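PDB 1X3L: glycerate 2-kinase from Pyrococcus horikoshii, which catalyses the ATP-dependent phosphorylation of D-glycerate to 2-phosphoglycerate, and can also draw phosphate from other nucleotides or pyrophosphate. Local coordinates for residues I54-A59 with V125-S130; K58-M63 with G76-K81; V191-D196 with V260-I265; D22-V27 with M63-E68; I94-P99 with S134-L139. One frame throughout, in Å; residues are numbered along the deposited sequence.

Contact 1 (I54-A59 with V125-S130)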
# COMPACT_ATOMS: atom_id res chain seq x y z
N ILE A 54 -6.76 17.71 -3.66
CA ILE A 54 -6.00 17.20 -4.80
C ILE A 54 -5.75 15.73 -4.49
O ILE A 54 -4.94 15.40 -3.61
CB ILE A 54 -4.66 17.93 -4.97
CG1 ILE A 54 -4.90 19.40 -5.34
CG2 ILE A 54 -3.82 17.23 -6.04
CD1 ILE A 54 -3.63 20.24 -5.43
N ALA A 55 -6.45 14.85 -5.21
CA ALA A 55 -6.32 13.42 -5.00
C ALA A 55 -5.72 12.72 -6.22
O ALA A 55 -6.04 13.04 -7.36
CB ALA A 55 -7.68 12.83 -4.68
N LEU A 56 -4.84 11.76 -5.95
CA LEU A 56 -4.18 11.00 -7.00
C LEU A 56 -3.94 9.56 -6.56
O LEU A 56 -3.39 9.30 -5.48
CB LEU A 56 -2.84 11.65 -7.37
CG LEU A 56 -1.95 12.01 -6.17
CD1 LEU A 56 -0.53 11.52 -6.41
CD2 LEU A 56 -1.99 13.51 -5.96
N GLY A 57 -4.33 8.62 -7.41
CA GLY A 57 -4.16 7.21 -7.10
C GLY A 57 -5.44 6.46 -7.37
O GLY A 57 -6.46 7.05 -7.72
N LYS A 58 -5.39 5.14 -7.21
CA LYS A 58 -6.54 4.29 -7.45
C LYS A 58 -7.72 4.55 -6.51
O LYS A 58 -8.86 4.25 -6.85
CB LYS A 58 -6.12 2.83 -7.37
CG LYS A 58 -5.12 2.42 -8.44
CD LYS A 58 -4.63 1.00 -8.24
CE LYS A 58 -3.59 0.62 -9.28
NZ LYS A 58 -3.02 -0.73 -9.01
N ALA A 59 -7.45 5.13 -5.34
CA ALA A 59 -8.52 5.41 -4.38
C ALA A 59 -8.80 6.91 -4.26
O ALA A 59 -9.42 7.36 -3.29
CB ALA A 59 -8.15 4.85 -3.01
N VAL A 125 -5.02 22.75 1.91
CA VAL A 125 -5.05 21.89 0.73
C VAL A 125 -4.77 20.44 1.09
O VAL A 125 -3.67 20.10 1.52
CB VAL A 125 -4.00 22.32 -0.32
CG1 VAL A 125 -4.07 21.40 -1.53
CG2 VAL A 125 -4.23 23.77 -0.74
N PHE A 126 -5.78 19.59 0.93
CA PHE A 126 -5.64 18.16 1.21
C PHE A 126 -5.01 17.48 -0.00
O PHE A 126 -5.47 17.67 -1.13
CB PHE A 126 -7.01 17.52 1.47
CG PHE A 126 -7.48 17.64 2.89
CD1 PHE A 126 -7.03 16.75 3.86
CD2 PHE A 126 -8.38 18.63 3.25
CE1 PHE A 126 -7.47 16.85 5.18
CE2 PHE A 126 -8.82 18.75 4.57
CZ PHE A 126 -8.37 17.86 5.53
N ILE A 127 -3.96 16.71 0.23
CA ILE A 127 -3.31 15.96 -0.85
C ILE A 127 -3.59 14.51 -0.48
O ILE A 127 -3.08 14.02 0.53
CB ILE A 127 -1.79 16.20 -0.88
CG1 ILE A 127 -1.49 17.70 -0.99
CG2 ILE A 127 -1.17 15.46 -2.06
CD1 ILE A 127 -1.95 18.33 -2.30
N LEU A 128 -4.40 13.83 -1.29
CA LEU A 128 -4.77 12.44 -1.02
C LEU A 128 -4.02 11.50 -1.96
O LEU A 128 -4.24 11.50 -3.17
CB LEU A 128 -6.30 12.29 -1.18
CG LEU A 128 -7.13 13.36 -0.43
CD1 LEU A 128 -8.62 13.09 -0.61
CD2 LEU A 128 -6.77 13.35 1.05
N ILE A 129 -3.12 10.71 -1.39
CA ILE A 129 -2.29 9.81 -2.18
C ILE A 129 -2.53 8.31 -1.97
O ILE A 129 -2.63 7.83 -0.84
CB ILE A 129 -0.80 10.11 -1.92
CG1 ILE A 129 -0.54 11.62 -2.06
CG2 ILE A 129 0.08 9.34 -2.90
CD1 ILE A 129 0.88 12.05 -1.71
N SER A 130 -2.63 7.58 -3.08
CA SER A 130 -2.83 6.14 -3.05
C SER A 130 -2.02 5.50 -4.18
O SER A 130 -1.30 6.20 -4.89
CB SER A 130 -4.31 5.78 -3.16
OG SER A 130 -4.94 6.44 -4.24
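Ser130 turns its hydroxyl to lie between its own backbone N and carbonyl carbon (chi1 50°), and this sets OG beneath the turn of Gly57 to Ala59, where it accepts the amide of Ala59 at 3.0 Å from Ala59 N. Ile127 folds at its second torsion (chi2 -65°), bringing CD1 to 3.8 Å from CB of Ile54. CD1 of Leu56 lies beside CG2 of Ile129, the two side chains running alongside each other in the same direction. The backbones pair as parallel strands, their axes 6° apart: Ile54 N bonds to Phe126 O at 2.8 Å and Leu56 N to Leu128 O at 2.9 Å, while Ile54 O and Leu56 O receive the amides of Leu128 and Ser130. These are two central strands of the six-stranded parallel sheet of an alpha/beta domain, with Ile54, Leu56, Ile127 and Ile129 on one face and Ala55 and Leu128 on the other. On that second face CB of Ala55 meets CB of Leu128 at 3.8 Å, and helix 60-70 packs over both. Gly57 CA passes 3.1 Å from Ser130 OG. Ala59 is the N-cap residue of helix 60-70, directly after Lys58, a probable substrate-binding residue by similarity. Replacing Ser130 with an alanine would probably leave the Ala59 amide without its acceptor and the turn carrying Lys58 less firmly tied to strand 124-129. CB of Ala59 also rests 4.0 Å from CB of Ser130.

Contact 2 (K58-M63 with G76-K81); sequences KAACEM and GVAVTK
Lys58 and Ala60 face Thr80 and Ala78 as the chain leaves its turn and enters helix 60-70, the direction from Lys58 to Cys61 lying 142° from that of Ala78 to Lys81. Their CA atoms come as near as 5.2 Å for Lys58 and Thr80. The segments belong to one beta-alpha-beta unit, strand 51-56, helix 60-70 and parallel strand 75-81, so the first turn of the helix lies over the strand that its own crossover leads to. Small side chains allow the close approach. CB of Ala60 sits 3.5 Å from the carbonyl O of Val79 and 4.2 Å from CB of Ala78, whereas SG of Cys61 reaches the same Ala78 methyl and also CG2 of Thr80. Thr80 holds OG1 anti to its backbone N (chi1 -170°), which presents the hydroxyl to the turn and leaves CG2 for the sulfur; OG1 is hydrogen-bonded as well to the carbonyl of Gly57. Farther along, Lys58 runs out, extended beyond CG, beside Lys81, which is bent at its last two torsions. Their aliphatic parts lie side by side, CE of Lys58 being 3.6 Å from CD of Lys81, and the ammonium groups finish 5.9 Å apart, NZ of Lys58 to NZ of Lys81. Two ammonium groups so close, one of them on Lys58, the probable substrate-binding lysine by similarity, are consistent with a site for an anionic substrate. A water bridges the segments, donating to Lys58 O, accepting from Cys61 N at 3.0 Å and bonding to Thr80 OG1.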
# COMPACT_ATOMS: atom_id res chain seq x y z
N LYS A 58 -5.39 5.14 -7.21
CA LYS A 58 -6.54 4.29 -7.45
C LYS A 58 -7.72 4.55 -6.51
O LYS A 58 -8.86 4.25 -6.85
CB LYS A 58 -6.12 2.83 -7.37
CG LYS A 58 -5.12 2.42 -8.44
CD LYS A 58 -4.63 1.00 -8.24
CE LYS A 58 -3.59 0.62 -9.28
NZ LYS A 58 -3.02 -0.73 -9.01
N ALA A 59 -7.45 5.13 -5.34
CA ALA A 59 -8.52 5.41 -4.38
C ALA A 59 -8.80 6.91 -4.26
O ALA A 59 -9.42 7.36 -3.29
CB ALA A 59 -8.15 4.85 -3.01
N ALA A 60 -8.34 7.68 -5.24
CA ALA A 60 -8.53 9.12 -5.24
C ALA A 60 -9.97 9.55 -4.96
O ALA A 60 -10.22 10.39 -4.09
CB ALA A 60 -8.07 9.70 -6.58
N CYS A 61 -10.92 8.97 -5.69
CA CYS A 61 -12.33 9.31 -5.51
C CYS A 61 -12.88 8.90 -4.15
O CYS A 61 -13.62 9.66 -3.52
CB CYS A 61 -13.18 8.69 -6.61
SG CYS A 61 -12.90 9.42 -8.23
N GLU A 62 -12.53 7.70 -3.69
CA GLU A 62 -13.01 7.26 -2.39
C GLU A 62 -12.46 8.15 -1.28
O GLU A 62 -13.20 8.55 -0.37
CB GLU A 62 -12.65 5.79 -2.15
CG GLU A 62 -13.61 4.82 -2.82
CD GLU A 62 -15.02 4.90 -2.23
OE1 GLU A 62 -15.24 4.38 -1.12
OE2 GLU A 62 -15.90 5.50 -2.89
N MET A 63 -11.18 8.49 -1.34
CA MET A 63 -10.59 9.34 -0.32
C MET A 63 -11.21 10.74 -0.37
O MET A 63 -11.54 11.32 0.66
CB MET A 63 -9.07 9.41 -0.50
CG MET A 63 -8.37 8.10 -0.12
SD MET A 63 -6.62 8.05 -0.53
CE MET A 63 -5.92 8.97 0.88
N GLY A 76 -11.44 21.19 -6.28
CA GLY A 76 -10.36 20.23 -6.29
C GLY A 76 -10.40 19.31 -7.49
O GLY A 76 -11.22 19.48 -8.39
N VAL A 77 -9.50 18.33 -7.51
CA VAL A 77 -9.44 17.37 -8.60
C VAL A 77 -9.02 16.00 -8.07
O VAL A 77 -8.22 15.90 -7.14
CB VAL A 77 -8.44 17.81 -9.70
CG1 VAL A 77 -7.01 17.79 -9.17
CG2 VAL A 77 -8.58 16.90 -10.91
N ALA A 78 -9.58 14.96 -8.67
CA ALA A 78 -9.27 13.59 -8.29
C ALA A 78 -8.85 12.86 -9.56
O ALA A 78 -9.63 12.74 -10.50
CB ALA A 78 -10.49 12.92 -7.67
N VAL A 79 -7.60 12.38 -9.58
CA VAL A 79 -7.07 11.68 -10.74
C VAL A 79 -6.95 10.19 -10.42
O VAL A 79 -6.21 9.80 -9.51
CB VAL A 79 -5.69 12.23 -11.14
CG1 VAL A 79 -5.28 11.69 -12.50
CG2 VAL A 79 -5.72 13.75 -11.15
N THR A 80 -7.68 9.36 -11.17
CA THR A 80 -7.67 7.93 -10.93
C THR A 80 -7.66 7.13 -12.24
O THR A 80 -7.70 7.70 -13.32
CB THR A 80 -8.90 7.51 -10.08
OG1 THR A 80 -8.76 6.15 -9.67
CG2 THR A 80 -10.19 7.67 -10.88
N LYS A 81 -7.59 5.80 -12.12
CA LYS A 81 -7.57 4.92 -13.28
C LYS A 81 -8.88 4.89 -14.05
O LYS A 81 -9.94 5.25 -13.53
CB LYS A 81 -7.22 3.49 -12.84
CG LYS A 81 -5.79 3.29 -12.41
CD LYS A 81 -5.54 1.85 -11.98
CE LYS A 81 -5.85 0.85 -13.10
NZ LYS A 81 -4.98 1.05 -14.30
O HOH W 1 -10.90 6.54 -7.43

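Contact 3 (V191-D196 with V260-I265). With EDO (1,2-ethanediol), chain D.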
# COMPACT_ATOMS: atom_id res chain seq x y z
N VAL A 191 -1.38 16.12 3.90
CA VAL A 191 -1.24 14.97 3.01
C VAL A 191 -1.65 13.67 3.68
O VAL A 191 -1.13 13.31 4.74
CB VAL A 191 0.23 14.84 2.53
CG1 VAL A 191 0.36 13.72 1.51
CG2 VAL A 191 0.69 16.16 1.94
N LEU A 192 -2.61 12.97 3.06
CA LEU A 192 -3.08 11.70 3.58
C LEU A 192 -2.61 10.62 2.60
O LEU A 192 -2.94 10.66 1.41
CB LEU A 192 -4.61 11.70 3.70
CG LEU A 192 -5.20 12.88 4.50
CD1 LEU A 192 -6.70 12.68 4.67
CD2 LEU A 192 -4.52 12.97 5.87
N ILE A 193 -1.83 9.68 3.10
CA ILE A 193 -1.27 8.63 2.25
C ILE A 193 -1.66 7.21 2.66
O ILE A 193 -1.78 6.89 3.84
CB ILE A 193 0.27 8.73 2.26
CG1 ILE A 193 0.69 10.17 1.94
CG2 ILE A 193 0.86 7.76 1.24
CD1 ILE A 193 2.16 10.45 2.17
N ILE A 194 -1.85 6.36 1.66
CA ILE A 194 -2.17 4.95 1.87
C ILE A 194 -0.97 4.21 1.29
O ILE A 194 -0.58 4.47 0.15
CB ILE A 194 -3.45 4.52 1.13
CG1 ILE A 194 -4.66 5.19 1.79
CG2 ILE A 194 -3.59 2.99 1.18
CD1 ILE A 194 -5.98 4.85 1.13
N SER A 195 -0.39 3.30 2.06
CA SER A 195 0.79 2.59 1.61
C SER A 195 0.63 1.11 1.27
O SER A 195 0.19 0.32 2.09
CB SER A 195 1.89 2.70 2.66
OG SER A 195 3.01 1.94 2.27
N ASP A 196 1.03 0.76 0.05
CA ASP A 196 0.99 -0.63 -0.40
C ASP A 196 2.44 -1.10 -0.53
O ASP A 196 2.74 -2.06 -1.24
CB ASP A 196 0.26 -0.75 -1.74
CG ASP A 196 0.94 0.03 -2.86
OD1 ASP A 196 1.91 0.76 -2.58
OD2 ASP A 196 0.48 -0.09 -4.02
N VAL A 260 3.59 21.89 5.34
CA VAL A 260 3.08 20.69 4.67
C VAL A 260 3.32 19.49 5.58
O VAL A 260 4.46 19.16 5.92
CB VAL A 260 3.79 20.45 3.31
CG1 VAL A 260 3.24 19.18 2.66
CG2 VAL A 260 3.56 21.65 2.40
N HIS A 261 2.23 18.83 5.97
CA HIS A 261 2.30 17.69 6.88
C HIS A 261 1.87 16.39 6.22
O HIS A 261 0.80 16.30 5.63
CB HIS A 261 1.42 17.98 8.09
CG HIS A 261 1.64 19.33 8.68
ND1 HIS A 261 2.59 19.57 9.65
CD2 HIS A 261 1.06 20.52 8.42
CE1 HIS A 261 2.59 20.86 9.96
NE2 HIS A 261 1.67 21.46 9.22
N ASN A 262 2.71 15.37 6.35
CA ASN A 262 2.43 14.07 5.77
C ASN A 262 1.92 13.10 6.83
O ASN A 262 2.52 12.94 7.89
CB ASN A 262 3.69 13.52 5.11
CG ASN A 262 4.06 14.27 3.85
OD1 ASN A 262 3.37 14.17 2.83
ND2 ASN A 262 5.14 15.04 3.91
N PHE A 263 0.79 12.46 6.53
CA PHE A 263 0.16 11.50 7.42
C PHE A 263 -0.07 10.19 6.66
O PHE A 263 -0.63 10.19 5.56
CB PHE A 263 -1.19 12.02 7.91
CG PHE A 263 -1.12 13.32 8.66
CD1 PHE A 263 -0.87 13.33 10.04
CD2 PHE A 263 -1.30 14.53 8.00
CE1 PHE A 263 -0.80 14.54 10.74
CE2 PHE A 263 -1.24 15.74 8.69
CZ PHE A 263 -0.99 15.75 10.06
N LEU A 264 0.36 9.08 7.25
CA LEU A 264 0.15 7.78 6.66
C LEU A 264 -1.12 7.30 7.38
O LEU A 264 -1.09 7.08 8.59
CB LEU A 264 1.34 6.86 6.96
CG LEU A 264 1.31 5.43 6.39
CD1 LEU A 264 1.13 5.46 4.87
CD2 LEU A 264 2.62 4.71 6.76
N ILE A 265 -2.22 7.17 6.64
CA ILE A 265 -3.49 6.79 7.27
C ILE A 265 -4.00 5.37 7.02
O ILE A 265 -5.02 4.97 7.58
CB ILE A 265 -4.60 7.79 6.89
CG1 ILE A 265 -4.94 7.64 5.40
CG2 ILE A 265 -4.12 9.21 7.18
CD1 ILE A 265 -6.20 8.37 4.99
C1 EDO D . 7.07 18.29 3.75
O1 EDO D . 7.15 19.09 4.94
C2 EDO D . 8.21 17.26 3.72
O2 EDO D . 8.12 16.40 4.86
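Val191 and Asn262 stand side by side and point the same way from neighbouring strands, the amide oxygen OD1 of Asn262 lying 3.2 Å from CB of Val191 and against both of its methyls. With CG beside the backbone N (chi1 -70°) and a bend at the second torsion, the Asn262 amide leans over Val191; its OD1 is bonded to the hydroxyl of Thr210. Cutting Asn262 back to an alanine would probably leave Thr210 without this partner and uncover one side of Val191. Leu264 follows a different course: CG anti to the backbone N (chi1 -179°) and a turn at CG bring CD1 to 3.4 Å from the carbonyl O of Ile193 and 3.6 Å from CB of Ser195. On the other face the Phe263 ring receives Val191 O at its edge, in the ring plane, 3.5 Å from CD2. CD2 of Leu192 reaches both CB of Phe263 and CG2 of Ile265, and CD1 of Ile265 rests 3.9 Å from CB of Leu192. Between the strands four backbone bonds alternate, from Val191 N to His261 O, Phe263 N to Val191 O, Ile193 N to Phe263 O and Ile265 N to Ile193 O, each 2.8 Å from N to O. An ethanediol molecule, probably from the crystallisation liquor, lies by Val260. The segments cross at -33°, and strand 260-266 forms one outer edge of the sheet, with helix 23-30 packed on Leu192 and Ile265: the twisted parallel pairing of an alpha/beta domain, here between the last two of its six strands.

Contact 4 (D22-V27 with M63-E68)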
# COMPACT_ATOMS: atom_id res chain seq x y z
N ASP A 22 -9.66 0.41 4.44
CA ASP A 22 -10.60 0.98 3.48
C ASP A 22 -10.27 2.46 3.31
O ASP A 22 -10.25 3.22 4.29
CB ASP A 22 -12.04 0.84 3.98
CG ASP A 22 -13.04 1.46 3.03
OD1 ASP A 22 -13.13 0.99 1.88
OD2 ASP A 22 -13.74 2.42 3.42
N PRO A 23 -10.02 2.90 2.06
CA PRO A 23 -9.68 4.31 1.81
C PRO A 23 -10.67 5.30 2.43
O PRO A 23 -10.26 6.24 3.11
CB PRO A 23 -9.63 4.39 0.29
CG PRO A 23 -9.16 3.01 -0.09
CD PRO A 23 -10.01 2.13 0.81
N TYR A 24 -11.96 5.09 2.19
CA TYR A 24 -12.98 5.97 2.73
C TYR A 24 -12.94 5.97 4.27
O TYR A 24 -12.83 7.03 4.89
CB TYR A 24 -14.37 5.54 2.24
CG TYR A 24 -15.48 6.43 2.72
CD1 TYR A 24 -15.74 7.66 2.09
CD2 TYR A 24 -16.26 6.07 3.82
CE1 TYR A 24 -16.75 8.50 2.55
CE2 TYR A 24 -17.27 6.91 4.29
CZ TYR A 24 -17.51 8.12 3.65
OH TYR A 24 -18.49 8.95 4.12
N ARG A 25 -13.04 4.79 4.88
CA ARG A 25 -13.01 4.69 6.34
C ARG A 25 -11.70 5.19 6.93
O ARG A 25 -11.70 5.84 7.97
CB ARG A 25 -13.22 3.23 6.78
CG ARG A 25 -14.58 2.65 6.45
CD ARG A 25 -14.59 1.15 6.73
NE ARG A 25 -15.85 0.51 6.33
CZ ARG A 25 -16.91 0.41 7.12
NH1 ARG A 25 -16.88 0.89 8.35
NH2 ARG A 25 -18.01 -0.19 6.67
N ALA A 26 -10.59 4.87 6.28
CA ALA A 26 -9.28 5.29 6.77
C ALA A 26 -9.20 6.80 6.92
O ALA A 26 -8.64 7.31 7.90
CB ALA A 26 -8.17 4.79 5.84
N VAL A 27 -9.75 7.53 5.95
CA VAL A 27 -9.73 8.99 6.03
C VAL A 27 -10.54 9.48 7.22
O VAL A 27 -10.09 10.35 7.96
CB VAL A 27 -10.28 9.65 4.73
CG1 VAL A 27 -10.44 11.16 4.94
CG2 VAL A 27 -9.34 9.37 3.56
N MET A 63 -11.18 8.49 -1.34
CA MET A 63 -10.59 9.34 -0.32
C MET A 63 -11.21 10.74 -0.37
O MET A 63 -11.54 11.32 0.66
CB MET A 63 -9.07 9.41 -0.50
CG MET A 63 -8.37 8.10 -0.12
SD MET A 63 -6.62 8.05 -0.53
CE MET A 63 -5.92 8.97 0.88
N ALA A 64 -11.39 11.25 -1.59
CA ALA A 64 -11.98 12.57 -1.79
C ALA A 64 -13.41 12.63 -1.25
O ALA A 64 -13.82 13.62 -0.66
CB ALA A 64 -11.98 12.92 -3.28
N ARG A 65 -14.16 11.55 -1.46
CA ARG A 65 -15.54 11.47 -0.99
C ARG A 65 -15.60 11.62 0.53
O ARG A 65 -16.51 12.27 1.06
CB ARG A 65 -16.16 10.14 -1.43
CG ARG A 65 -17.64 10.01 -1.16
CD ARG A 65 -18.23 8.82 -1.93
NE ARG A 65 -17.67 7.54 -1.52
CZ ARG A 65 -18.03 6.86 -0.44
NH1 ARG A 65 -18.97 7.34 0.37
NH2 ARG A 65 -17.45 5.70 -0.15
N ALA A 66 -14.64 11.04 1.23
CA ALA A 66 -14.60 11.12 2.69
C ALA A 66 -14.40 12.57 3.14
O ALA A 66 -15.05 13.04 4.08
CB ALA A 66 -13.47 10.24 3.24
N ILE A 67 -13.50 13.28 2.47
CA ILE A 67 -13.25 14.67 2.82
C ILE A 67 -14.49 15.53 2.61
O ILE A 67 -14.82 16.37 3.45
CB ILE A 67 -12.07 15.24 2.01
CG1 ILE A 67 -10.78 14.52 2.39
CG2 ILE A 67 -11.93 16.73 2.25
CD1 ILE A 67 -10.38 14.71 3.84
N GLU A 68 -15.18 15.33 1.49
CA GLU A 68 -16.39 16.10 1.19
C GLU A 68 -17.51 15.81 2.18
O GLU A 68 -18.38 16.65 2.40
CB GLU A 68 -16.92 15.80 -0.22
CG GLU A 68 -16.02 16.24 -1.36
CD GLU A 68 -16.74 16.19 -2.70
OE1 GLU A 68 -17.36 15.15 -3.01
OE2 GLU A 68 -16.68 17.18 -3.44
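Tyr24 and Arg65 make the polar part of this contact, a cation-pi stack with the guanidinium flat on one face of the phenol ring. The planes are 5° apart and the centres 4.0 Å, but the overlap is off-centre: NH1 of Arg65 sits 3.3 Å from CE1 of Tyr24, and NH2 lies near CD1 and CG. A bend in Arg65 (chi3 63°) folds the guanidinium over the ring. Both groups have further partners, Tyr24 OH being bonded to Asp69 and Arg65 NH2 to Glu62 in a salt bridge. Among the apolar contacts, CD1 of Tyr24 lies 3.6 Å from CB of Ala66. Val27 fits against helix 60-70 with its CB 3.6 Å from CB of Ala66, its CG1 by CD1 of Ile67 and its CG2 by CG of Met63; the same Met63 atom meets CB of Pro23. The helical segments 23-27 and 63-68 cross at -39°, their axes 8.0 Å apart at closest, a spacing that Ala66 at the crossing permits. Asp22 N-caps helix 23-30, its OD2 accepting the amide of Arg25. The chemistry divides the interface: a buried aliphatic seam facing the sheet, and beside it a stacked arginine whose charge is probably balanced by Glu62.

Contact 5 (I94-P99 with S134-L139); sequences IEAGHP and SALFEL. With SO4 (sulfate ion), chain B.
Ala96 and His98 run past the end of the short helix 133-136, their CA atoms each 5.3 Å from those of Leu136 and Ala135 respectively, as the chain runs on from strand 92-96 to a cis peptide before Pro99. Leu136 supplies most of the packing. Its CD2 methyl is pressed against the carbonyls of Ala96 and Gly97, 3.2 Å from Ala96 O and 3.4 Å from Gly97 O, and touches CB of His98 at 3.7 Å. The Ala96 methyl in turn meets Leu136 O. His98 holds its ring anti to the backbone N (chi1 178°), with CD2 4.0 Å from CB of Ala135, while ND1 is weakly bonded to the ammonium of Lys81. The same Ala135 methyl rests 3.3 Å from Pro99 O. At the start of the helix, Ser134 N donates to sulfate O3 at 2.9 Å, in a nearly straight bond of 164°; Gly132 N and Ala206 N also bind this ion, which probably comes from the crystallisation liquor. Across the segments the chemistry is that of methyls against carbonyls and carbon, and His98 lies beside Lys58, the probable substrate-binding lysine by similarity, while backbone amides form an anion site that is consistent with a place for a phosphate group.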
# COMPACT_ATOMS: atom_id res chain seq x y z
N ILE A 94 -10.94 13.00 -13.06
CA ILE A 94 -10.21 12.71 -14.29
C ILE A 94 -9.63 11.31 -14.23
O ILE A 94 -8.97 10.95 -13.25
CB ILE A 94 -9.06 13.71 -14.51
CG1 ILE A 94 -9.61 15.12 -14.66
CG2 ILE A 94 -8.25 13.31 -15.73
CD1 ILE A 94 -8.55 16.19 -14.78
N GLU A 95 -9.87 10.50 -15.26
CA GLU A 95 -9.33 9.15 -15.31
C GLU A 95 -8.12 9.20 -16.22
O GLU A 95 -8.20 9.71 -17.34
CB GLU A 95 -10.37 8.16 -15.85
CG GLU A 95 -11.70 8.21 -15.09
CD GLU A 95 -12.63 7.06 -15.46
OE1 GLU A 95 -12.62 6.64 -16.63
OE2 GLU A 95 -13.38 6.60 -14.58
N ALA A 96 -6.99 8.68 -15.75
CA ALA A 96 -5.76 8.72 -16.54
C ALA A 96 -5.09 7.38 -16.72
O ALA A 96 -5.53 6.37 -16.19
CB ALA A 96 -4.79 9.71 -15.92
N GLY A 97 -3.99 7.38 -17.48
CA GLY A 97 -3.27 6.16 -17.75
C GLY A 97 -2.45 5.57 -16.60
O GLY A 97 -1.89 6.30 -15.77
N HIS A 98 -2.40 4.24 -16.58
CA HIS A 98 -1.66 3.48 -15.58
C HIS A 98 -1.63 2.03 -16.05
O HIS A 98 -2.64 1.50 -16.50
CB HIS A 98 -2.34 3.57 -14.21
CG HIS A 98 -1.67 2.77 -13.14
ND1 HIS A 98 -1.83 1.41 -13.02
CD2 HIS A 98 -0.78 3.13 -12.18
CE1 HIS A 98 -1.08 0.96 -12.03
NE2 HIS A 98 -0.43 1.99 -11.50
N PRO A 99 -0.47 1.36 -15.93
CA PRO A 99 0.82 1.81 -15.39
C PRO A 99 1.62 2.76 -16.27
O PRO A 99 2.70 3.21 -15.89
CB PRO A 99 1.55 0.49 -15.15
CG PRO A 99 1.11 -0.32 -16.32
CD PRO A 99 -0.38 -0.05 -16.37
N SER A 134 2.13 7.56 -9.55
CA SER A 134 3.24 7.94 -10.42
C SER A 134 2.84 8.10 -11.89
O SER A 134 3.23 9.08 -12.53
CB SER A 134 4.38 6.93 -10.32
OG SER A 134 5.03 7.02 -9.07
N ALA A 135 2.08 7.15 -12.41
CA ALA A 135 1.65 7.18 -13.81
C ALA A 135 0.39 8.03 -14.00
O ALA A 135 0.25 8.73 -15.00
CB ALA A 135 1.41 5.76 -14.31
N LEU A 136 -0.52 7.96 -13.03
CA LEU A 136 -1.77 8.69 -13.09
C LEU A 136 -1.62 10.20 -12.91
O LEU A 136 -2.45 10.97 -13.38
CB LEU A 136 -2.72 8.19 -12.01
CG LEU A 136 -3.24 6.76 -12.09
CD1 LEU A 136 -3.97 6.41 -10.79
CD2 LEU A 136 -4.18 6.62 -13.30
N PHE A 137 -0.56 10.60 -12.22
CA PHE A 137 -0.33 12.01 -11.93
C PHE A 137 1.08 12.41 -12.32
O PHE A 137 2.02 12.21 -11.54
CB PHE A 137 -0.55 12.23 -10.43
CG PHE A 137 -0.67 13.66 -10.03
CD1 PHE A 137 -1.86 14.35 -10.23
CD2 PHE A 137 0.39 14.30 -9.39
CE1 PHE A 137 -1.99 15.67 -9.79
CE2 PHE A 137 0.26 15.62 -8.96
CZ PHE A 137 -0.93 16.30 -9.16
N GLU A 138 1.24 12.97 -13.51
CA GLU A 138 2.56 13.36 -13.98
C GLU A 138 2.56 14.55 -14.92
O GLU A 138 1.65 14.74 -15.72
CB GLU A 138 3.25 12.17 -14.65
CG GLU A 138 4.63 12.48 -15.23
CD GLU A 138 5.56 13.14 -14.23
OE1 GLU A 138 5.83 12.54 -13.16
OE2 GLU A 138 6.04 14.26 -14.50
N LEU A 139 3.62 15.35 -14.81
CA LEU A 139 3.82 16.53 -15.63
C LEU A 139 5.33 16.70 -15.80
O LEU A 139 6.02 17.12 -14.87
CB LEU A 139 3.22 17.77 -14.95
CG LEU A 139 3.30 19.08 -15.73
CD1 LEU A 139 2.61 18.92 -17.08
CD2 LEU A 139 2.66 20.20 -14.93
S SO4 B . 3.22 3.96 -7.50
O1 SO4 B . 4.23 4.68 -6.71
O2 SO4 B . 3.87 2.82 -8.17
O3 SO4 B . 2.62 4.86 -8.50
O4 SO4 B . 2.16 3.47 -6.60

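Contacts 1, 2, 3 and 5 all reach the six-stranded parallel sheet, whose order is 92-96, 75-81, 51-56, 124-129, 188-194 and 260-266; contact 4 joins two helices packed on it. Contacts 1 and 2 share Lys58 and Ala59 and have centres about 6 Å apart, and contact 4 shares Met63 and helix 60-70 with contact 2. Contacts 3 and 5 lie towards opposite edges of the sheet, about 19 Å between centres, and do not touch. Along the chain contacts 1, 2, 4 and 5 all close before contact 3 opens. Lys58 and His98 meet between contacts 1 and 5, placing the probable substrate site at the C-terminal ends of the sheet's strands.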